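Local coordinates for peptidase M3B, oligoendopeptidase F (Enterococcus faecium, PDB 2QR4), which probably hydrolyses peptide bonds within short peptides, as a zinc-dependent endopeptidase of family M3, at residues Ala234-Leu239 against Ile244-Tyr249; Asp250-Val255 against Arg438-Ala443; Phe448-Asp453 against Tyr498-Phe503. One frame throughout, in Å; residues are numbered along the deposited sequence.

Contact 1 (Ala234-Leu239 against Ile244-Tyr249)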
loop_
_atom_site.group_PDB
_atom_site.type_symbol
_atom_site.label_atom_id
_atom_site.label_comp_id
_atom_site.label_asym_id
_atom_site.label_seq_id
_atom_site.Cartn_x
_atom_site.Cartn_y
_atom_site.Cartn_z
ATOM N N ALA A 234 -11.873 -15.509 -3.834
ATOM C CA ALA A 234 -10.873 -14.814 -4.631
ATOM C C ALA A 234 -10.356 -15.716 -5.744
ATOM O O ALA A 234 -10.136 -15.269 -6.876
ATOM C CB ALA A 234 -9.738 -14.354 -3.756
ATOM N N ARG A 235 -10.176 -16.990 -5.419
ATOM C CA ARG A 235 -9.666 -17.952 -6.390
ATOM C C ARG A 235 -10.639 -18.140 -7.549
ATOM O O ARG A 235 -10.247 -18.041 -8.713
ATOM C CB ARG A 235 -9.361 -19.304 -5.731
ATOM C CG ARG A 235 -8.682 -20.292 -6.690
ATOM C CD ARG A 235 -8.259 -21.566 -5.998
ATOM N NE ARG A 235 -9.402 -22.344 -5.520
ATOM C CZ ARG A 235 -9.285 -23.540 -4.955
ATOM N NH1 ARG A 235 -8.079 -24.078 -4.818
ATOM N NH2 ARG A 235 -10.362 -24.203 -4.545
ATOM N N GLU A 236 -11.900 -18.417 -7.236
ATOM C CA GLU A 236 -12.899 -18.564 -8.285
ATOM C C GLU A 236 -12.847 -17.331 -9.156
ATOM O O GLU A 236 -12.896 -17.423 -10.376
ATOM C CB GLU A 236 -14.312 -18.743 -7.720
ATOM C CG GLU A 236 -15.367 -19.045 -8.788
ATOM C CD GLU A 236 -16.786 -19.059 -8.237
ATOM O OE1 GLU A 236 -17.460 -20.103 -8.371
ATOM O OE2 GLU A 236 -17.229 -18.035 -7.668
ATOM N N ALA A 237 -12.710 -16.171 -8.528
ATOM C CA ALA A 237 -12.652 -14.925 -9.299
ATOM C C ALA A 237 -11.473 -14.881 -10.281
ATOM O O ALA A 237 -11.647 -14.556 -11.444
ATOM C CB ALA A 237 -12.637 -13.718 -8.375
ATOM N N SER A 238 -10.276 -15.215 -9.827
ATOM C CA SER A 238 -9.125 -15.156 -10.729
ATOM C C SER A 238 -9.189 -16.220 -11.819
ATOM O O SER A 238 -8.947 -15.930 -12.979
ATOM C CB SER A 238 -7.821 -15.311 -9.963
ATOM O OG SER A 238 -6.724 -15.178 -10.847
ATOM N N LEU A 239 -9.517 -17.450 -11.444
ATOM C CA LEU A 239 -9.544 -18.552 -12.401
ATOM C C LEU A 239 -10.703 -18.452 -13.393
ATOM O O LEU A 239 -10.589 -18.891 -14.537
ATOM C CB LEU A 239 -9.590 -19.901 -11.669
ATOM C CG LEU A 239 -8.262 -20.545 -11.254
ATOM C CD1 LEU A 239 -7.370 -19.615 -10.433
ATOM C CD2 LEU A 239 -8.537 -21.828 -10.489
ATOM N N ILE A 244 -11.010 -21.509 -16.085
ATOM C CA ILE A 244 -10.382 -22.607 -15.371
ATOM C C ILE A 244 -11.266 -22.967 -14.188
ATOM O O ILE A 244 -11.512 -22.140 -13.329
ATOM C CB ILE A 244 -8.991 -22.219 -14.869
ATOM C CG1 ILE A 244 -8.128 -21.769 -16.051
ATOM C CG2 ILE A 244 -8.347 -23.387 -14.122
ATOM C CD1 ILE A 244 -6.744 -21.291 -15.664
ATOM N N PRO A 245 -11.787 -24.196 -14.168
ATOM C CA PRO A 245 -12.565 -24.622 -13.009
ATOM C C PRO A 245 -11.651 -24.712 -11.790
ATOM O O PRO A 245 -10.480 -25.061 -11.929
ATOM C CB PRO A 245 -13.043 -26.034 -13.394
ATOM C CG PRO A 245 -12.755 -26.191 -14.859
ATOM C CD PRO A 245 -11.677 -25.233 -15.214
ATOM N N GLU A 246 -12.178 -24.400 -10.608
ATOM C CA GLU A 246 -11.406 -24.499 -9.369
ATOM C C GLU A 246 -10.836 -25.912 -9.157
ATOM O O GLU A 246 -9.802 -26.088 -8.513
ATOM C CB GLU A 246 -12.266 -24.103 -8.165
ATOM C CG GLU A 246 -12.549 -22.608 -8.055
ATOM C CD GLU A 246 -12.928 -22.201 -6.638
ATOM O OE1 GLU A 246 -12.032 -21.765 -5.880
ATOM O OE2 GLU A 246 -14.111 -22.338 -6.268
ATOM N N SER A 247 -11.508 -26.918 -9.707
ATOM C CA SER A 247 -11.068 -28.288 -9.545
ATOM C C SER A 247 -9.662 -28.551 -10.102
ATOM O O SER A 247 -8.995 -29.451 -9.624
ATOM C CB SER A 247 -12.046 -29.228 -10.218
ATOM O OG SER A 247 -11.987 -29.041 -11.617
ATOM N N VAL A 248 -9.201 -27.813 -11.116
ATOM C CA VAL A 248 -7.835 -28.067 -11.551
ATOM C C VAL A 248 -6.856 -27.704 -10.436
ATOM O O VAL A 248 -5.872 -28.404 -10.217
ATOM C CB VAL A 248 -7.425 -27.433 -12.930
ATOM C CG1 VAL A 248 -8.623 -27.240 -13.856
ATOM C CG2 VAL A 248 -6.676 -26.162 -12.740
ATOM N N TYR A 249 -7.162 -26.646 -9.697
ATOM C CA TYR A 249 -6.305 -26.197 -8.599
ATOM C C TYR A 249 -6.330 -27.201 -7.426
ATOM O O TYR A 249 -5.276 -27.543 -6.880
ATOM C CB TYR A 249 -6.771 -24.816 -8.137
ATOM C CG TYR A 249 -5.746 -23.910 -7.484
ATOM C CD1 TYR A 249 -5.220 -24.185 -6.211
ATOM C CD2 TYR A 249 -5.346 -22.734 -8.117
ATOM C CE1 TYR A 249 -4.302 -23.303 -5.604
ATOM C CE2 TYR A 249 -4.430 -21.860 -7.526
ATOM C CZ TYR A 249 -3.918 -22.135 -6.282
ATOM O OH TYR A 249 -3.024 -21.233 -5.741
#

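Contact 2 (Asp250-Val255 against Arg438-Ala443)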
loop_
_atom_site.group_PDB
_atom_site.type_symbol
_atom_site.label_atom_id
_atom_site.label_comp_id
_atom_site.label_asym_id
_atom_site.label_seq_id
_atom_site.Cartn_x
_atom_site.Cartn_y
_atom_site.Cartn_z
ATOM N N ASP A 250 -7.520 -27.672 -7.038
ATOM C CA ASP A 250 -7.637 -28.677 -5.951
ATOM C C ASP A 250 -6.901 -29.959 -6.296
ATOM O O ASP A 250 -6.114 -30.459 -5.504
ATOM C CB ASP A 250 -9.096 -29.029 -5.638
ATOM C CG ASP A 250 -9.876 -27.862 -5.043
ATOM O OD1 ASP A 250 -9.266 -26.977 -4.412
ATOM O OD2 ASP A 250 -11.116 -27.835 -5.212
ATOM N N THR A 251 -7.148 -30.475 -7.495
ATOM C CA THR A 251 -6.465 -31.666 -7.980
ATOM C C THR A 251 -4.947 -31.537 -7.905
ATOM O O THR A 251 -4.268 -32.451 -7.442
ATOM C CB THR A 251 -6.851 -31.962 -9.419
ATOM O OG1 THR A 251 -8.242 -32.262 -9.476
ATOM C CG2 THR A 251 -6.071 -33.135 -9.942
ATOM N N LEU A 252 -4.422 -30.401 -8.353
ATOM C CA LEU A 252 -2.977 -30.154 -8.291
ATOM C C LEU A 252 -2.475 -30.227 -6.856
ATOM O O LEU A 252 -1.557 -30.990 -6.549
ATOM C CB LEU A 252 -2.613 -28.796 -8.904
ATOM C CG LEU A 252 -1.165 -28.356 -8.674
ATOM C CD1 LEU A 252 -0.168 -29.140 -9.573
ATOM C CD2 LEU A 252 -1.054 -26.865 -8.911
ATOM N N VAL A 253 -3.086 -29.448 -5.974
ATOM C CA VAL A 253 -2.652 -29.412 -4.578
ATOM C C VAL A 253 -2.786 -30.784 -3.884
ATOM O O VAL A 253 -1.896 -31.197 -3.137
ATOM C CB VAL A 253 -3.380 -28.284 -3.799
ATOM C CG1 VAL A 253 -3.112 -28.375 -2.305
ATOM C CG2 VAL A 253 -2.940 -26.930 -4.331
ATOM N N ASP A 254 -3.878 -31.496 -4.159
ATOM C CA ASP A 254 -4.119 -32.819 -3.562
ATOM C C ASP A 254 -3.173 -33.900 -4.048
ATOM O O ASP A 254 -2.681 -34.696 -3.246
ATOM C CB ASP A 254 -5.564 -33.281 -3.785
ATOM C CG ASP A 254 -6.562 -32.439 -3.009
ATOM O OD1 ASP A 254 -6.121 -31.642 -2.152
ATOM O OD2 ASP A 254 -7.782 -32.560 -3.256
ATOM N N VAL A 255 -2.939 -33.961 -5.356
ATOM C CA VAL A 255 -2.034 -34.980 -5.892
ATOM C C VAL A 255 -0.594 -34.730 -5.429
ATOM O O VAL A 255 0.115 -35.656 -5.044
ATOM C CB VAL A 255 -2.116 -35.059 -7.427
ATOM C CG1 VAL A 255 -1.055 -35.999 -7.965
ATOM C CG2 VAL A 255 -3.527 -35.511 -7.870
ATOM N N ARG A 438 7.775 -27.021 -5.774
ATOM C CA ARG A 438 7.992 -25.674 -5.245
ATOM C C ARG A 438 6.879 -24.688 -5.673
ATOM O O ARG A 438 6.313 -23.971 -4.844
ATOM C CB ARG A 438 9.388 -25.198 -5.641
ATOM C CG ARG A 438 9.802 -23.818 -5.157
ATOM C CD ARG A 438 11.339 -23.717 -5.166
ATOM N NE ARG A 438 11.839 -22.341 -5.097
ATOM C CZ ARG A 438 11.885 -21.607 -3.981
ATOM N NH1 ARG A 438 12.353 -20.373 -4.034
ATOM N NH2 ARG A 438 11.450 -22.087 -2.811
ATOM N N GLN A 439 6.527 -24.682 -6.952
ATOM C CA GLN A 439 5.467 -23.797 -7.408
ATOM C C GLN A 439 4.137 -24.182 -6.782
ATOM O O GLN A 439 3.330 -23.319 -6.413
ATOM C CB GLN A 439 5.379 -23.773 -8.924
ATOM C CG GLN A 439 6.692 -23.325 -9.603
ATOM C CD GLN A 439 7.284 -22.047 -8.986
ATOM O OE1 GLN A 439 8.478 -21.979 -8.721
ATOM N NE2 GLN A 439 6.451 -21.032 -8.782
ATOM N N THR A 440 3.914 -25.476 -6.613
ATOM C CA THR A 440 2.687 -25.900 -5.962
ATOM C C THR A 440 2.663 -25.524 -4.477
ATOM O O THR A 440 1.619 -25.148 -3.955
ATOM C CB THR A 440 2.442 -27.376 -6.165
ATOM O OG1 THR A 440 2.274 -27.602 -7.566
ATOM C CG2 THR A 440 1.183 -27.822 -5.422
ATOM N N GLN A 441 3.819 -25.614 -3.814
ATOM C CA GLN A 441 3.970 -25.128 -2.448
ATOM C C GLN A 441 3.482 -23.673 -2.380
ATOM O O GLN A 441 2.676 -23.313 -1.512
ATOM C CB GLN A 441 5.438 -25.206 -2.006
ATOM C CG GLN A 441 5.685 -24.896 -0.499
ATOM C CD GLN A 441 7.172 -24.872 -0.137
ATOM O OE1 GLN A 441 8.020 -25.324 -0.904
ATOM N NE2 GLN A 441 7.492 -24.318 1.020
ATOM N N PHE A 442 3.976 -22.858 -3.313
ATOM C CA PHE A 442 3.607 -21.457 -3.408
ATOM C C PHE A 442 2.109 -21.342 -3.655
ATOM O O PHE A 442 1.448 -20.509 -3.040
ATOM C CB PHE A 442 4.391 -20.743 -4.532
ATOM C CG PHE A 442 5.882 -20.601 -4.265
ATOM C CD1 PHE A 442 6.400 -20.763 -2.990
ATOM C CD2 PHE A 442 6.753 -20.252 -5.292
ATOM C CE1 PHE A 442 7.763 -20.622 -2.745
ATOM C CE2 PHE A 442 8.119 -20.101 -5.059
ATOM C CZ PHE A 442 8.628 -20.289 -3.776
ATOM N N ALA A 443 1.570 -22.183 -4.544
ATOM C CA ALA A 443 0.153 -22.097 -4.886
ATOM C C ALA A 443 -0.712 -22.417 -3.687
ATOM O O ALA A 443 -1.781 -21.819 -3.500
ATOM C CB ALA A 443 -0.206 -23.000 -6.068
#

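Contact 3 (Phe448-Asp453 against Tyr498-Phe503)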
loop_
_atom_site.group_PDB
_atom_site.type_symbol
_atom_site.label_atom_id
_atom_site.label_comp_id
_atom_site.label_asym_id
_atom_site.label_seq_id
_atom_site.Cartn_x
_atom_site.Cartn_y
_atom_site.Cartn_z
ATOM N N PHE A 448 -4.008 -20.413 0.841
ATOM C CA PHE A 448 -4.108 -20.365 2.308
ATOM C C PHE A 448 -4.236 -18.919 2.811
ATOM O O PHE A 448 -5.063 -18.631 3.667
ATOM C CB PHE A 448 -2.905 -21.079 2.934
ATOM C CG PHE A 448 -2.737 -20.844 4.414
ATOM C CD1 PHE A 448 -3.381 -21.652 5.338
ATOM C CD2 PHE A 448 -1.902 -19.833 4.880
ATOM C CE1 PHE A 448 -3.203 -21.457 6.706
ATOM C CE2 PHE A 448 -1.731 -19.618 6.254
ATOM C CZ PHE A 448 -2.377 -20.441 7.166
HETATM N N MSE A 449 -3.448 -18.006 2.251
HETATM C CA MSE A 449 -3.533 -16.600 2.643
HETATM C C MSE A 449 -4.888 -15.971 2.321
HETATM O O MSE A 449 -5.419 -15.221 3.132
HETATM C CB MSE A 449 -2.427 -15.770 1.977
HETATM C CG MSE A 449 -1.068 -15.927 2.624
HETATM SE SE MSE A 449 0.252 -14.700 1.832
HETATM C CE MSE A 449 0.295 -15.407 -0.006
ATOM N N HIS A 450 -5.434 -16.247 1.135
ATOM C CA HIS A 450 -6.733 -15.686 0.771
ATOM C C HIS A 450 -7.867 -16.231 1.644
ATOM O O HIS A 450 -8.698 -15.467 2.139
ATOM C CB HIS A 450 -7.069 -15.926 -0.696
ATOM C CG HIS A 450 -6.199 -15.178 -1.654
ATOM N ND1 HIS A 450 -6.584 -13.988 -2.230
ATOM C CD2 HIS A 450 -4.977 -15.464 -2.162
ATOM C CE1 HIS A 450 -5.628 -13.561 -3.035
ATOM N NE2 HIS A 450 -4.644 -14.440 -3.013
ATOM N N THR A 451 -7.912 -17.550 1.812
ATOM C CA THR A 451 -8.982 -18.171 2.603
ATOM C C THR A 451 -8.935 -17.756 4.069
ATOM O O THR A 451 -9.971 -17.531 4.676
ATOM C CB THR A 451 -8.966 -19.700 2.490
ATOM O OG1 THR A 451 -7.641 -20.175 2.781
ATOM C CG2 THR A 451 -9.359 -20.105 1.067
ATOM N N GLU A 452 -7.726 -17.641 4.615
ATOM C CA GLU A 452 -7.532 -17.185 5.989
ATOM C C GLU A 452 -8.007 -15.757 6.188
ATOM O O GLU A 452 -8.790 -15.476 7.094
ATOM C CB GLU A 452 -6.068 -17.321 6.386
ATOM C CG GLU A 452 -5.660 -18.774 6.641
ATOM C CD GLU A 452 -6.420 -19.408 7.815
ATOM O OE1 GLU A 452 -6.038 -19.159 8.979
ATOM O OE2 GLU A 452 -7.389 -20.164 7.581
ATOM N N ASP A 453 -7.551 -14.856 5.326
ATOM C CA ASP A 453 -7.993 -13.462 5.374
ATOM C C ASP A 453 -9.509 -13.321 5.198
ATOM O O ASP A 453 -10.150 -12.490 5.833
ATOM C CB ASP A 453 -7.274 -12.625 4.309
ATOM C CG ASP A 453 -7.831 -11.220 4.213
ATOM O OD1 ASP A 453 -7.387 -10.344 4.979
ATOM O OD2 ASP A 453 -8.725 -10.993 3.377
ATOM N N TYR A 498 0.766 -11.269 -7.762
ATOM C CA TYR A 498 -0.029 -11.454 -8.962
ATOM C C TYR A 498 -1.406 -11.854 -8.454
ATOM O O TYR A 498 -1.876 -11.313 -7.453
ATOM C CB TYR A 498 0.587 -12.529 -9.845
ATOM C CG TYR A 498 1.876 -12.083 -10.512
ATOM C CD1 TYR A 498 2.643 -11.055 -9.969
ATOM C CD2 TYR A 498 2.331 -12.689 -11.673
ATOM C CE1 TYR A 498 3.823 -10.637 -10.565
ATOM C CE2 TYR A 498 3.517 -12.277 -12.282
ATOM C CZ TYR A 498 4.253 -11.251 -11.717
ATOM O OH TYR A 498 5.417 -10.838 -12.312
ATOM N N ASN A 499 -2.048 -12.809 -9.106
ATOM C CA ASN A 499 -3.407 -13.174 -8.725
ATOM C C ASN A 499 -3.682 -14.643 -9.066
ATOM O O ASN A 499 -4.313 -14.958 -10.073
ATOM C CB ASN A 499 -4.408 -12.245 -9.440
ATOM C CG ASN A 499 -5.811 -12.323 -8.860
ATOM O OD1 ASN A 499 -6.027 -12.909 -7.797
ATOM N ND2 ASN A 499 -6.773 -11.734 -9.561
ATOM N N TYR A 500 -3.194 -15.542 -8.235
ATOM C CA TYR A 500 -3.337 -16.954 -8.524
ATOM C C TYR A 500 -2.693 -17.312 -9.860
ATOM O O TYR A 500 -3.320 -17.877 -10.752
ATOM C CB TYR A 500 -4.807 -17.331 -8.515
ATOM C CG TYR A 500 -5.358 -17.494 -7.126
ATOM C CD1 TYR A 500 -5.133 -18.660 -6.403
ATOM C CD2 TYR A 500 -6.106 -16.494 -6.534
ATOM C CE1 TYR A 500 -5.636 -18.816 -5.137
ATOM C CE2 TYR A 500 -6.621 -16.650 -5.264
ATOM C CZ TYR A 500 -6.384 -17.814 -4.570
ATOM O OH TYR A 500 -6.905 -17.986 -3.305
ATOM N N TYR A 501 -1.415 -16.995 -9.965
ATOM C CA TYR A 501 -0.665 -17.194 -11.182
ATOM C C TYR A 501 0.227 -18.433 -11.124
ATOM O O TYR A 501 0.248 -19.219 -12.075
ATOM C CB TYR A 501 0.177 -15.957 -11.424
ATOM C CG TYR A 501 0.995 -15.931 -12.678
ATOM C CD1 TYR A 501 0.456 -15.458 -13.857
ATOM C CD2 TYR A 501 2.330 -16.307 -12.665
ATOM C CE1 TYR A 501 1.207 -15.384 -15.008
ATOM C CE2 TYR A 501 3.100 -16.240 -13.804
ATOM C CZ TYR A 501 2.531 -15.775 -14.981
ATOM O OH TYR A 501 3.274 -15.695 -16.138
ATOM N N VAL A 502 0.940 -18.625 -10.010
ATOM C CA VAL A 502 1.982 -19.672 -9.944
ATOM C C VAL A 502 1.554 -21.122 -10.188
ATOM O O VAL A 502 2.357 -21.901 -10.683
ATOM C CB VAL A 502 2.774 -19.658 -8.616
ATOM C CG1 VAL A 502 3.699 -18.485 -8.566
ATOM C CG2 VAL A 502 1.830 -19.687 -7.432
ATOM N N PHE A 503 0.324 -21.496 -9.837
ATOM C CA PHE A 503 -0.077 -22.899 -9.985
ATOM C C PHE A 503 0.019 -23.336 -11.426
ATOM O O PHE A 503 0.147 -24.526 -11.715
ATOM C CB PHE A 503 -1.490 -23.162 -9.466
ATOM C CG PHE A 503 -2.589 -22.792 -10.429
ATOM C CD1 PHE A 503 -3.302 -23.781 -11.102
ATOM C CD2 PHE A 503 -2.950 -21.454 -10.626
ATOM C CE1 PHE A 503 -4.345 -23.441 -11.986
ATOM C CE2 PHE A 503 -3.982 -21.100 -11.497
ATOM C CZ PHE A 503 -4.680 -22.088 -12.188
#

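Contact 1 (Ala234-Leu239 against Ile244-Tyr249)
Leu239 and Ile244 bring the backbones together at a tight helix-loop-helix connection, their CA atoms 5.1 Å apart and the N-H of Ile244 bonded to Leu239 O. Helix 234-240 ends here and helix 246-258 starts, and the short link folds the two helices against each other, with a salt bridge and an apolar patch between them. The polar side is a salt bridge between Arg235 and Glu246. Glu246 OE1 takes the N-H of Arg235 NE at 2.7 Å, nearly straight at 163°, and a weak second bond from NH2. The carboxylate is met on its anti side, by a donor tilted out of its plane, while OE1 lies in the guanidinium plane; the two flat groups stand almost perpendicular, 84° apart. Arg235 NH2 has a further partner in Asp250, so the guanidinium is shared between two carboxylates of the second helix. CG of Arg235 leaves anti to the backbone N, and a bend at chi3 (66°) turns the guanidinium back toward Glu246 after CD has passed over Tyr249. That methylene makes a CH-pi contact, 3.8 Å from CD to the centroid of the Tyr249 ring. On the apolar side Leu239 CD2 packs 4.0 Å from Ile244 CG2, and Phe503 of helix 503-520 touches both residues. Glu236 OE1 comes within 4.5 Å of Glu246 OE2, a like-charge approach probably softened by Arg235 on Glu246; Glu236 OE2 is bonded to Ser232 N. Beyond CD, Arg235 NH1 lies 3.2 Å from Tyr249 CD1.

Contact 2 (Asp250-Val255 against Arg438-Ala443)
Leu252 and Thr440 are aimed at each other by their first torsions: Leu252 holds CG anti to its backbone N (chi1 170°), while Thr440 sets OG1 beside its own N and CG2 anti to it (chi1 -63°). The two side chains therefore reach out from helices 246-258 and 418-454 and meet tip to tip. Thr440 OG1 faces the branched end of Leu252, 3.5 Å from Leu252 CD1 and 3.7 Å from Leu252 CD2, so both methyls lie against the oxygen. Thr440 CG2 lies 4.0 Å from Leu252 CG and reaches on to Val253, 4.2 Å from its CA and 4.4 Å from Val253 CG2, which brings the threonine methyl against the backbone of the first helix as well as against a valine branch. Val253 and Thr440 also mark the nearest backbone approach, 6.5 Å between CA atoms. This is helix-helix packing in the mostly helical body of the M3 fold, between segments 183 residues apart in the chain, and it is small, with 161 Å² buried in all. Around the pair, Ser506 of helix 503-520 and Ile559 of helix 557-579 both touch Leu252, and Tyr475 of helix 461-476 touches Thr440. The hydroxyl needs nothing from Leu252: it is bonded to the carbonyl of Val436, one turn back in its own helix, and to Ser506 OG. One residue before the first segment, Tyr249 OH does bond to Ala443 O. With its polar needs met elsewhere, Thr440 can offer a leucine a hydroxyl and a methyl alike, and segments 250-255 and 438-443 meet through dispersion contacts, with no hydrogen bond or salt bridge between them.

Contact 3 (Phe448-Asp453 against Tyr498-Phe503)
Tyr500 meets His450 across this contact, ring against ring, coming from the loop ahead of helix 503-520. Tyr498 comes first: its carbonyl is bonded to His218 NE2 of helix 208-228, and its CD2 lies over a face of the Tyr501 ring. Asn499 follows, its side chain resting on His222 of the same helix. At Tyr500 the backbone takes the left-handed helical region, an unusual conformation for a residue with a side chain, and its N-H is bonded to Glu446 OE2. The side chain, with chi1 at -79° and CG beside the backbone N, then bridges a 10.0 Å separation between the CA atoms of His450 and Tyr500. The phenol end does the touching. Tyr500 CE2 lies 3.6 Å above the imidazole plane of His450, over its centre, and Tyr500 CZ stands 3.6 Å from His450 CD2. Tyr500 OH sits by the root of the imidazole, 3.3 Å from both His450 CB and His450 CG. The two planes are inclined by 33°, with centroids 4.6 Å apart, so the meeting is oblique, and no hydrogen bond joins the residues. The imidazole also meets the His222 ring, which lies nearly parallel to it. Farther along, Val502 turns to Gln439, Phe442 and Glu446, earlier in the long helix. Phe503 leads into helix 503-520, with Tyr500 O at the edge of its ring. The loop is thus a connector in the helical M3 fold: Tyr500 is wedged between helix 418-454, through His450, and helix 234-240, through Arg235 and Ser238, while helix 208-228 borders both segments.

Overall arrangement
The three contacts form one continuous cluster in the helical body, with centres 13 Å (contacts 1 and 2), 10 Å (1 and 3) and 12 Å (2 and 3) apart. Helix 246-258 serves contacts 1 and 2, and helix 418-454 serves contacts 2 and 3. Tyr249 OH lies 2.6 Å from Ala443 O and Ser238 OG 2.5 Å from Asn499 O, both probable hydrogen bonds, while Ala443 CB packs 3.6 Å from Phe503 CB. Phe503, at the end of segment 498-503, touches Tyr249, Leu239 and Leu252, joining that segment to contacts 1 and 2. The HExxH helix, here probably 361-379, supplies two of the zinc ligands in family M3; none of the contacts includes it.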